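Local coordinates for protein diaminopimelate decarboxylase (Aquifex aeolicus, PDB 2P3E) that probably catalyses the pyridoxal phosphate-dependent decarboxylation of meso-diaminopimelate to L-lysine, the last step of lysine biosynthesis by the diaminopimelate pathway, at residues E27-T31 with F32-L36; D263-K266 with D267-E270. All blocks are in the same frame, centred on the assembly; numbering follows the deposited sequence.

Interaction 1 (E27-T31 with F32-L36)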
loop_
_atom_site.group_PDB
_atom_site.type_symbol
_atom_site.label_atom_id
_atom_site.label_comp_id
_atom_site.label_asym_id
_atom_site.label_seq_id
_atom_site.Cartn_x
_atom_site.Cartn_y
_atom_site.Cartn_z
ATOM N N GLU B 27 -16.394 20.617 -11.261
ATOM C CA GLU B 27 -17.708 19.982 -11.222
ATOM C C GLU B 27 -17.638 18.504 -10.824
ATOM O O GLU B 27 -18.439 18.039 -10.025
ATOM C CB GLU B 27 -18.463 20.123 -12.545
ATOM C CG GLU B 27 -19.975 19.746 -12.419
ATOM C CD GLU B 27 -20.788 20.700 -11.496
ATOM O OE1 GLU B 27 -20.651 21.948 -11.592
ATOM O OE2 GLU B 27 -21.573 20.197 -10.667
ATOM N N LEU B 28 -16.686 17.772 -11.396
ATOM C CA LEU B 28 -16.509 16.367 -11.024
ATOM C C LEU B 28 -16.217 16.208 -9.530
ATOM O O LEU B 28 -16.784 15.333 -8.884
ATOM C CB LEU B 28 -15.400 15.702 -11.861
ATOM C CG LEU B 28 -15.753 15.457 -13.328
ATOM C CD1 LEU B 28 -14.501 15.054 -14.057
ATOM C CD2 LEU B 28 -16.836 14.379 -13.464
ATOM N N ALA B 29 -15.338 17.060 -9.002
ATOM C CA ALA B 29 -14.999 17.068 -7.581
ATOM C C ALA B 29 -16.201 17.385 -6.677
ATOM O O ALA B 29 -16.422 16.710 -5.672
ATOM C CB ALA B 29 -13.873 18.046 -7.331
ATOM N N GLN B 30 -16.987 18.394 -7.052
ATOM C CA GLN B 30 -18.205 18.756 -6.318
ATOM C C GLN B 30 -19.283 17.688 -6.444
ATOM O O GLN B 30 -20.022 17.433 -5.497
ATOM C CB GLN B 30 -18.754 20.112 -6.809
ATOM C CG GLN B 30 -17.849 21.302 -6.534
ATOM C CD GLN B 30 -18.350 22.592 -7.217
ATOM O OE1 GLN B 30 -19.085 22.554 -8.215
ATOM N NE2 GLN B 30 -17.948 23.726 -6.682
ATOM N N THR B 31 -19.367 17.057 -7.608
ATOM C CA THR B 31 -20.373 16.010 -7.860
ATOM C C THR B 31 -20.037 14.672 -7.193
ATOM O O THR B 31 -20.886 14.068 -6.534
ATOM C CB THR B 31 -20.564 15.794 -9.377
ATOM O OG1 THR B 31 -21.069 17.007 -9.948
ATOM C CG2 THR B 31 -21.543 14.673 -9.675
ATOM N N PHE B 32 -18.801 14.205 -7.381
ATOM C CA PHE B 32 -18.426 12.845 -6.967
ATOM C C PHE B 32 -17.602 12.778 -5.675
ATOM O O PHE B 32 -17.342 11.691 -5.146
ATOM C CB PHE B 32 -17.700 12.126 -8.119
ATOM C CG PHE B 32 -18.585 11.855 -9.306
ATOM C CD1 PHE B 32 -19.574 10.862 -9.245
ATOM C CD2 PHE B 32 -18.454 12.605 -10.479
ATOM C CE1 PHE B 32 -20.411 10.622 -10.342
ATOM C CE2 PHE B 32 -19.279 12.365 -11.563
ATOM C CZ PHE B 32 -20.258 11.377 -11.497
ATOM N N GLY B 33 -17.186 13.938 -5.177
ATOM C CA GLY B 33 -16.373 14.029 -3.970
ATOM C C GLY B 33 -14.876 13.859 -4.248
ATOM O O GLY B 33 -14.475 13.517 -5.366
ATOM N N THR B 34 -14.050 14.127 -3.234
ATOM C CA THR B 34 -12.604 13.891 -3.322
ATOM C C THR B 34 -12.176 13.018 -2.136
ATOM O O THR B 34 -12.875 12.984 -1.125
ATOM C CB THR B 34 -11.777 15.219 -3.319
ATOM O OG1 THR B 34 -12.149 16.014 -2.186
ATOM C CG2 THR B 34 -12.004 16.023 -4.605
ATOM N N PRO B 35 -11.038 12.291 -2.260
ATOM C CA PRO B 35 -10.194 12.125 -3.449
ATOM C C PRO B 35 -10.951 11.486 -4.614
ATOM O O PRO B 35 -11.862 10.684 -4.393
ATOM C CB PRO B 35 -9.080 11.170 -2.975
ATOM C CG PRO B 35 -9.092 11.278 -1.482
ATOM C CD PRO B 35 -10.524 11.531 -1.101
ATOM N N LEU B 36 -10.576 11.861 -5.836
ATOM C CA LEU B 36 -11.217 11.371 -7.056
ATOM C C LEU B 36 -10.178 11.051 -8.130
ATOM O O LEU B 36 -9.368 11.918 -8.509
ATOM C CB LEU B 36 -12.201 12.427 -7.607
ATOM C CG LEU B 36 -13.094 12.029 -8.790
ATOM C CD1 LEU B 36 -14.041 10.908 -8.364
ATOM C CD2 LEU B 36 -13.906 13.231 -9.334
#
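Thr31 and Phe32 meet because Thr31 chi1 of -63° puts OG1 beside the backbone N and swings CG2 to the far side from it, while Phe32 CG lies anti to its carbonyl carbon (chi1 -67°). The two side chains run side by side in the same direction. Thr31 CG2 sits over the centre of one ring face, 3.8 Å from the Phe32 ring centroid, a CH-pi contact. Leu28 CD2 meets the ring at its rim, 3.7 Å from Phe32 CE2 and close to the ring plane. Leu28 CB packs 3.8 Å from Leu36 CD2, and Ala29 CB meets Thr34 CG2. The other branch of Thr31 turns back into the helix. Its OG1 donates to Glu27 O at 2.8 Å, and Thr31 N reaches the same oxygen from the opposite face of the carbonyl plane. Phe32 N still bonds to Leu28 O at 2.8 Å, but Gly33 N makes a weak bond to Ala29 O. Gly33 has positive phi, where a CB would jam against the preceding carbonyl oxygen. A serine in place of Phe32 would probably leave Thr31 CG2 and Leu28 CD2 without their aromatic partner and open a gap beside Val394. One side of the helix end is thus apolar: Leu28, Ala29 and Phe32 pack against the sheet, while the Thr31 hydroxyl is spent on Glu27 O and the glycine lets the chain turn off into strand 36-40.

Interaction 2 (D263-K266 with D267-E270)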
loop_
_atom_site.group_PDB
_atom_site.type_symbol
_atom_site.label_atom_id
_atom_site.label_comp_id
_atom_site.label_asym_id
_atom_site.label_seq_id
_atom_site.Cartn_x
_atom_site.Cartn_y
_atom_site.Cartn_z
ATOM N N ASP B 263 10.934 2.187 -34.902
ATOM C CA ASP B 263 12.058 2.660 -35.728
ATOM C C ASP B 263 13.388 2.071 -35.263
ATOM O O ASP B 263 14.208 1.597 -36.075
ATOM C CB ASP B 263 12.156 4.195 -35.696
ATOM C CG ASP B 263 10.970 4.900 -36.395
ATOM O OD1 ASP B 263 10.208 4.264 -37.148
ATOM O OD2 ASP B 263 10.789 6.114 -36.166
ATOM N N LEU B 264 13.606 2.099 -33.954
ATOM C CA LEU B 264 14.818 1.549 -33.387
ATOM C C LEU B 264 14.967 0.052 -33.695
ATOM O O LEU B 264 16.086 -0.420 -33.912
ATOM C CB LEU B 264 14.858 1.774 -31.874
ATOM C CG LEU B 264 16.132 1.306 -31.144
ATOM C CD1 LEU B 264 17.365 2.162 -31.526
ATOM C CD2 LEU B 264 15.917 1.273 -29.631
ATOM N N LEU B 265 13.849 -0.683 -33.710
ATOM C CA LEU B 265 13.901 -2.152 -33.774
ATOM C C LEU B 265 13.572 -2.755 -35.142
ATOM O O LEU B 265 13.683 -3.965 -35.321
ATOM C CB LEU B 265 12.969 -2.783 -32.708
ATOM C CG LEU B 265 13.164 -2.429 -31.225
ATOM C CD1 LEU B 265 12.141 -3.184 -30.371
ATOM C CD2 LEU B 265 14.592 -2.727 -30.743
ATOM N N LYS B 266 13.149 -1.924 -36.095
ATOM C CA LYS B 266 12.667 -2.419 -37.390
ATOM C C LYS B 266 13.662 -3.392 -38.031
ATOM O O LYS B 266 13.315 -4.531 -38.348
ATOM C CB LYS B 266 12.380 -1.269 -38.362
ATOM C CG LYS B 266 11.772 -1.755 -39.689
ATOM C CD LYS B 266 11.969 -0.763 -40.824
ATOM C CE LYS B 266 11.261 -1.268 -42.102
ATOM N NZ LYS B 266 10.974 -0.130 -43.009
ATOM N N ASP B 267 14.900 -2.939 -38.197
ATOM C CA ASP B 267 15.881 -3.731 -38.936
ATOM C C ASP B 267 16.237 -5.011 -38.179
ATOM O O ASP B 267 16.354 -6.079 -38.774
ATOM C CB ASP B 267 17.116 -2.902 -39.274
ATOM C CG ASP B 267 16.830 -1.833 -40.326
ATOM O OD1 ASP B 267 15.729 -1.794 -40.906
ATOM O OD2 ASP B 267 17.714 -0.995 -40.561
ATOM N N LEU B 268 16.371 -4.888 -36.863
ATOM C CA LEU B 268 16.594 -6.027 -35.995
ATOM C C LEU B 268 15.495 -7.092 -36.127
ATOM O O LEU B 268 15.800 -8.278 -36.245
ATOM C CB LEU B 268 16.722 -5.532 -34.554
ATOM C CG LEU B 268 17.419 -6.329 -33.464
ATOM C CD1 LEU B 268 18.766 -6.924 -33.923
ATOM C CD2 LEU B 268 17.622 -5.417 -32.245
ATOM N N LEU B 269 14.229 -6.667 -36.133
ATOM C CA LEU B 269 13.090 -7.595 -36.192
ATOM C C LEU B 269 12.829 -8.154 -37.590
ATOM O O LEU B 269 12.101 -9.144 -37.749
ATOM C CB LEU B 269 11.814 -6.958 -35.621
ATOM C CG LEU B 269 11.862 -6.524 -34.148
ATOM C CD1 LEU B 269 10.599 -5.785 -33.732
ATOM C CD2 LEU B 269 12.159 -7.709 -33.207
ATOM N N GLU B 270 13.416 -7.537 -38.610
ATOM C CA GLU B 270 13.348 -8.117 -39.948
ATOM C C GLU B 270 14.027 -9.495 -40.002
ATOM O O GLU B 270 13.714 -10.302 -40.882
ATOM C CB GLU B 270 13.892 -7.147 -41.003
ATOM C CG GLU B 270 13.793 -7.638 -42.447
ATOM C CD GLU B 270 12.412 -8.225 -42.852
ATOM O OE1 GLU B 270 11.358 -7.617 -42.553
ATOM O OE2 GLU B 270 12.397 -9.303 -43.495
HETATM O O HOH W 1 15.709 -0.213 -37.586
#
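Helix 258-269 is the helical part of a beta-alpha-beta unit between strands 238-240 and 275-278 of the pyridoxal-binding TIM barrel, and Leu265 meets Leu268 and Leu269 in its last turns. Leu265 CB lies 4.0 Å from Leu269 CD1. Farther out, the Leu265 CD2 methyl lies a looser 4.3 Å from Leu268 CD2. Leu269 CG is anti to its carbonyl carbon (chi1 -61°), which lays the side chain back along the helix over Leu265. Val219 of helix 214-231 touches all three leucines, so this side of the helix packs against its neighbour in the barrel. The backbone is kinked at Asp267 and Leu268, whose N atoms lack bonds to the preceding turn. A water fills in for one of them. It donates to Asp263 O at 2.8 Å and accepts from Asp267 N at 2.9 Å. Regular bonding resumes with Leu269 N, which approaches Leu265 O almost in line with the carbonyl bond, at 2.9 Å. Glu270 N makes a weaker bond to Lys266 O. Lys266 runs out extended and crosses Asp267, with Lys266 CD 3.9 Å from Asp267 OD1. Its amine stays farther off, with Lys266 NZ 5.5 Å from Asp267 OD1, so any attraction between the charges is probably modest. The chemistry is therefore divided: the leucines pack against helix 214-231, charged side chains lie on the exposed side, and a water bridges the break in the helical bonding.

How the interactions relate
From the N terminus, interaction 1 comes first. It lies at the end of helix 25-32, where the chain turns into strand 36-40 of the mixed beta sheet. The chain then enters the parallel barrel, and interaction 2 falls late in it. Each contact is local, within one continuous stretch, so neither closes a long loop. They follow in series and neither nest nor cross. The centres of interactions 1 and 2 are about 46 Å apart, on opposite sides of the chain's centre. Interaction 1 ties helix 25-32 to the mixed sheet, against strands 392-397 and 289-301. Interaction 2 lies within one helix, 258-269, between strands 238-240 and 275-278; its leucines also touch helix 214-231.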